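Local structure of RabGAP/TBC protein (Chlamydomonas reinhardtii, 4P17) at residues A202-L214 with I260-Y272. The protein is a flagellar RabGAP of the TBC family that probably accelerates GTP hydrolysis by Rab GTPases, although its own function remains unestablished. Sequence-based numbering, arbitrary orientation.
Sequences ALDELIGTKLPRL and ILFRVALAMLKIY
The backbone oxygen of Leu206 accepts the N-H of Lys210 across one turn of helix (O to N 2.8 Å), and the side chains of both residues close on Leu266 of the facing helix. This is knobs-into-holes packing between two helices of the all-helical TBC domain: the axes of 202-210 and 260-271 approach to 9.6 Å and cross at -39°, running in broadly the same direction. No hydrogen bond spans the interface. Leu266 is one knob, seated among Leu203, Leu206, Ile207 and Lys210. Its CG stands anti to the backbone N (chi1 -180°), which carries the end of the side chain toward the other helix, where CD1 lies 3.7 Å from Leu206 CB. The lysine's aliphatic chain crosses the leucine side chain at about a right angle, with Lys210 CD tight against Leu266 CD2 at 3.5 Å. The reciprocal knob is Leu203, whose CD1 enters between Phe262, Ala265, Leu266 and Leu269 and comes within 3.7 Å of Leu266 N; Ala229 and Tyr233 of helix 226-234 also touch this leucine. At the N-terminal end of the contact, the Phe262 ring takes the methyl of Ala202 over one face in a CH-pi contact, and Leu206 CD1 approaches Phe262 CD1 obliquely at 3.5 Å. Were Phe262 replaced by alanine, a gap would probably open beside Leu206 CD1 and the Ala202 methyl would lose the aromatic face it lies over. Toward the other end, Leu269 CD1 and Ile207 CD1 meet methyl to methyl, also tighter than usual van der Waals contact. At the break between helices 202-210 and 212-221, Leu211 splits its methyls: CD2 rests against Lys270 CG, while CD1 stands 3.6 Å from Lys270 N. One turn further on, Leu214 CD2 packs against Leu269 CB.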
loop_
_atom_site.group_PDB
_atom_site.type_symbol
_atom_site.label_atom_id
_atom_site.label_comp_id
_atom_site.label_asym_id
_atom_site.label_seq_id
_atom_site.Cartn_x
_atom_site.Cartn_y
_atom_site.Cartn_z
ATOM N N ALA A 202 18.395 -0.805 3.710
ATOM C CA ALA A 202 18.413 0.420 2.952
ATOM C C ALA A 202 17.948 1.570 3.845
ATOM O O ALA A 202 18.549 2.647 3.880
ATOM C CB ALA A 202 17.526 0.279 1.700
ATOM N N LEU A 203 16.860 1.334 4.571
ATOM C CA LEU A 203 16.306 2.361 5.424
ATOM C C LEU A 203 17.300 2.794 6.523
ATOM O O LEU A 203 17.459 3.990 6.806
ATOM C CB LEU A 203 14.990 1.844 6.036
ATOM C CG LEU A 203 14.219 2.824 6.912
ATOM C CD1 LEU A 203 13.890 4.109 6.150
ATOM C CD2 LEU A 203 12.962 2.170 7.453
ATOM N N ASP A 204 17.974 1.847 7.161
ATOM C CA ASP A 204 18.927 2.209 8.214
ATOM C C ASP A 204 20.078 3.029 7.606
ATOM O O ASP A 204 20.561 3.980 8.208
ATOM C CB ASP A 204 19.464 0.956 8.916
ATOM C CG ASP A 204 20.142 1.258 10.253
ATOM O OD1 ASP A 204 19.697 2.159 11.010
ATOM O OD2 ASP A 204 21.137 0.572 10.549
ATOM N N GLU A 205 20.505 2.677 6.399
ATOM C CA GLU A 205 21.555 3.439 5.738
ATOM C C GLU A 205 21.042 4.823 5.466
ATOM O O GLU A 205 21.720 5.819 5.770
ATOM C CB GLU A 205 22.007 2.799 4.421
ATOM C CG GLU A 205 23.110 3.587 3.710
ATOM C CD GLU A 205 24.430 3.563 4.473
ATOM O OE1 GLU A 205 24.675 2.591 5.212
ATOM O OE2 GLU A 205 25.210 4.531 4.342
ATOM N N LEU A 206 19.843 4.899 4.883
ATOM C CA LEU A 206 19.296 6.204 4.557
ATOM C C LEU A 206 19.131 7.079 5.787
ATOM O O LEU A 206 19.327 8.277 5.702
ATOM C CB LEU A 206 17.955 6.063 3.842
ATOM C CG LEU A 206 18.107 5.568 2.407
ATOM C CD1 LEU A 206 16.744 5.039 1.879
ATOM C CD2 LEU A 206 18.643 6.685 1.545
ATOM N N ILE A 207 18.754 6.483 6.910
ATOM C CA ILE A 207 18.611 7.249 8.154
ATOM C C ILE A 207 19.969 7.837 8.507
ATOM O O ILE A 207 20.084 9.027 8.827
ATOM C CB ILE A 207 18.066 6.349 9.310
ATOM C CG1 ILE A 207 16.592 6.016 9.070
ATOM C CG2 ILE A 207 18.191 7.038 10.701
ATOM C CD1 ILE A 207 16.103 4.871 9.930
ATOM N N GLY A 208 21.013 7.008 8.433
ATOM C CA GLY A 208 22.336 7.461 8.823
ATOM C C GLY A 208 22.879 8.551 7.903
ATOM O O GLY A 208 23.577 9.479 8.341
ATOM N N THR A 209 22.556 8.447 6.624
ATOM C CA THR A 209 23.026 9.406 5.623
ATOM C C THR A 209 22.217 10.703 5.594
ATOM O O THR A 209 22.781 11.801 5.613
ATOM C CB THR A 209 22.998 8.781 4.217
ATOM O OG1 THR A 209 21.659 8.406 3.872
ATOM C CG2 THR A 209 23.833 7.589 4.205
ATOM N N LYS A 210 20.898 10.562 5.584
ATOM C CA LYS A 210 19.970 11.674 5.407
ATOM C C LYS A 210 19.474 12.292 6.705
ATOM O O LYS A 210 19.095 13.468 6.719
ATOM C CB LYS A 210 18.755 11.218 4.594
ATOM C CG LYS A 210 19.094 10.656 3.233
ATOM C CD LYS A 210 18.126 11.139 2.176
ATOM C CE LYS A 210 18.268 10.384 0.871
ATOM N NZ LYS A 210 17.081 10.619 0.002
ATOM N N LEU A 211 19.497 11.514 7.782
ATOM C CA LEU A 211 18.893 11.913 9.036
ATOM C C LEU A 211 19.855 11.578 10.175
ATOM O O LEU A 211 19.509 10.867 11.104
ATOM C CB LEU A 211 17.532 11.226 9.206
ATOM C CG LEU A 211 16.468 11.528 8.136
ATOM C CD1 LEU A 211 15.238 10.644 8.330
ATOM C CD2 LEU A 211 16.065 13.004 8.123
ATOM N N PRO A 212 21.080 12.112 10.106
ATOM C CA PRO A 212 22.093 11.733 11.101
ATOM C C PRO A 212 21.689 12.024 12.556
ATOM O O PRO A 212 22.070 11.257 13.424
ATOM C CB PRO A 212 23.316 12.563 10.691
ATOM C CG PRO A 212 22.799 13.671 9.869
ATOM C CD PRO A 212 21.581 13.127 9.158
ATOM N N ARG A 213 20.914 13.081 12.803
ATOM C CA ARG A 213 20.408 13.343 14.146
ATOM C C ARG A 213 19.510 12.221 14.606
ATOM O O ARG A 213 19.507 11.842 15.774
ATOM C CB ARG A 213 19.629 14.629 14.204
ATOM C CG ARG A 213 20.467 15.863 14.163
ATOM C CD ARG A 213 19.534 17.081 14.105
ATOM N NE ARG A 213 19.044 17.474 15.428
ATOM C CZ ARG A 213 17.921 18.157 15.655
ATOM N NH1 ARG A 213 17.134 18.507 14.644
ATOM N NH2 ARG A 213 17.571 18.479 16.903
ATOM N N LEU A 214 18.722 11.699 13.680
ATOM C CA LEU A 214 17.820 10.638 14.031
ATOM C C LEU A 214 18.603 9.354 14.327
ATOM O O LEU A 214 18.272 8.625 15.256
ATOM C CB LEU A 214 16.791 10.431 12.911
ATOM C CG LEU A 214 15.577 9.610 13.325
ATOM C CD1 LEU A 214 14.807 10.221 14.493
ATOM C CD2 LEU A 214 14.631 9.387 12.154
ATOM N N ILE A 260 10.099 2.024 -3.743
ATOM C CA ILE A 260 9.101 2.923 -3.156
ATOM C C ILE A 260 8.925 2.668 -1.646
ATOM O O ILE A 260 8.648 3.583 -0.856
ATOM C CB ILE A 260 7.730 2.753 -3.903
ATOM C CG1 ILE A 260 7.865 3.175 -5.369
ATOM C CG2 ILE A 260 6.586 3.535 -3.228
ATOM C CD1 ILE A 260 8.211 4.669 -5.555
ATOM N N LEU A 261 9.062 1.416 -1.218
ATOM C CA LEU A 261 8.802 1.141 0.189
ATOM C C LEU A 261 9.812 1.881 1.062
ATOM O O LEU A 261 9.410 2.593 1.979
ATOM C CB LEU A 261 8.829 -0.347 0.446
ATOM C CG LEU A 261 7.719 -1.106 -0.300
ATOM C CD1 LEU A 261 7.855 -2.574 0.030
ATOM C CD2 LEU A 261 6.299 -0.558 0.030
ATOM N N PHE A 262 11.106 1.789 0.757
ATOM C CA PHE A 262 12.045 2.443 1.656
ATOM C C PHE A 262 12.057 3.952 1.371
ATOM O O PHE A 262 12.345 4.730 2.274
ATOM C CB PHE A 262 13.461 1.822 1.600
ATOM C CG PHE A 262 14.188 1.933 0.264
ATOM C CD1 PHE A 262 14.695 3.147 -0.177
ATOM C CD2 PHE A 262 14.436 0.792 -0.507
ATOM C CE1 PHE A 262 15.399 3.234 -1.370
ATOM C CE2 PHE A 262 15.138 0.873 -1.698
ATOM C CZ PHE A 262 15.636 2.077 -2.126
ATOM N N ARG A 263 11.699 4.385 0.164
ATOM C CA ARG A 263 11.714 5.831 -0.090
ATOM C C ARG A 263 10.609 6.501 0.698
ATOM O O ARG A 263 10.785 7.608 1.236
ATOM C CB ARG A 263 11.607 6.134 -1.577
ATOM C CG ARG A 263 12.913 5.800 -2.250
ATOM C CD ARG A 263 12.951 5.776 -3.768
ATOM N NE ARG A 263 14.342 5.542 -4.179
ATOM C CZ ARG A 263 14.752 5.186 -5.396
ATOM N NH1 ARG A 263 13.899 4.991 -6.384
ATOM N NH2 ARG A 263 16.037 5.012 -5.620
ATOM N N VAL A 264 9.461 5.843 0.787
ATOM C CA VAL A 264 8.351 6.425 1.535
ATOM C C VAL A 264 8.640 6.300 3.060
ATOM O O VAL A 264 8.328 7.178 3.852
ATOM C CB VAL A 264 7.021 5.762 1.147
ATOM C CG1 VAL A 264 5.883 6.218 2.066
ATOM C CG2 VAL A 264 6.690 6.131 -0.272
ATOM N N ALA A 265 9.212 5.187 3.461
ATOM C CA ALA A 265 9.564 4.995 4.858
ATOM C C ALA A 265 10.527 6.089 5.329
ATOM O O ALA A 265 10.335 6.678 6.409
ATOM C CB ALA A 265 10.156 3.634 5.027
ATOM N N LEU A 266 11.543 6.384 4.522
ATOM C CA LEU A 266 12.507 7.430 4.882
ATOM C C LEU A 266 11.784 8.770 4.964
ATOM O O LEU A 266 12.042 9.560 5.879
ATOM C CB LEU A 266 13.655 7.536 3.864
ATOM C CG LEU A 266 14.638 8.631 4.289
ATOM C CD1 LEU A 266 15.432 8.157 5.517
ATOM C CD2 LEU A 266 15.527 9.024 3.176
ATOM N N ALA A 267 10.879 9.020 4.012
ATOM C CA ALA A 267 10.151 10.288 3.993
ATOM C C ALA A 267 9.342 10.453 5.278
ATOM O O ALA A 267 9.276 11.538 5.833
ATOM C CB ALA A 267 9.247 10.378 2.767
ATOM N N MET A 268 8.723 9.383 5.754
ATOM C CA MET A 268 8.004 9.441 7.025
ATOM C C MET A 268 8.900 9.834 8.169
ATOM O O MET A 268 8.499 10.602 9.035
ATOM C CB MET A 268 7.373 8.096 7.339
ATOM C CG MET A 268 6.251 7.749 6.453
ATOM S SD MET A 268 4.772 8.701 6.772
ATOM C CE MET A 268 4.442 8.371 8.503
ATOM N N LEU A 269 10.109 9.282 8.189
ATOM C CA LEU A 269 11.045 9.591 9.253
ATOM C C LEU A 269 11.559 11.025 9.136
ATOM O O LEU A 269 11.795 11.675 10.154
ATOM C CB LEU A 269 12.190 8.598 9.243
ATOM C CG LEU A 269 11.764 7.137 9.463
ATOM C CD1 LEU A 269 12.934 6.153 9.422
ATOM C CD2 LEU A 269 11.001 6.982 10.774
ATOM N N LYS A 270 11.746 11.506 7.907
ATOM C CA LYS A 270 12.179 12.881 7.700
ATOM C C LYS A 270 11.127 13.852 8.212
ATOM O O LYS A 270 11.419 14.839 8.905
ATOM C CB LYS A 270 12.455 13.122 6.219
ATOM C CG LYS A 270 13.045 14.457 5.875
ATOM C CD LYS A 270 13.691 14.388 4.507
ATOM C CE LYS A 270 13.355 15.601 3.650
ATOM N NZ LYS A 270 13.549 16.896 4.351
ATOM N N ILE A 271 9.887 13.568 7.856
ATOM C CA ILE A 271 8.774 14.476 8.130
ATOM C C ILE A 271 8.528 14.583 9.648
ATOM O O ILE A 271 8.224 15.663 10.176
ATOM C CB ILE A 271 7.521 13.961 7.358
ATOM C CG1 ILE A 271 7.675 14.267 5.873
ATOM C CG2 ILE A 271 6.250 14.577 7.877
ATOM C CD1 ILE A 271 6.611 13.620 4.953
ATOM N N TYR A 272 8.679 13.470 10.363
ATOM C CA TYR A 272 8.385 13.450 11.797
ATOM C C TYR A 272 9.665 13.403 12.622
ATOM O O TYR A 272 9.624 13.074 13.791
ATOM C CB TYR A 272 7.499 12.259 12.132
ATOM C CG TYR A 272 6.152 12.450 11.550
ATOM C CD1 TYR A 272 5.257 13.347 12.121
ATOM C CD2 TYR A 272 5.790 11.811 10.380
ATOM C CE1 TYR A 272 4.009 13.566 11.559
ATOM C CE2 TYR A 272 4.548 12.026 9.810
ATOM C CZ TYR A 272 3.668 12.901 10.404
ATOM O OH TYR A 272 2.439 13.125 9.841
#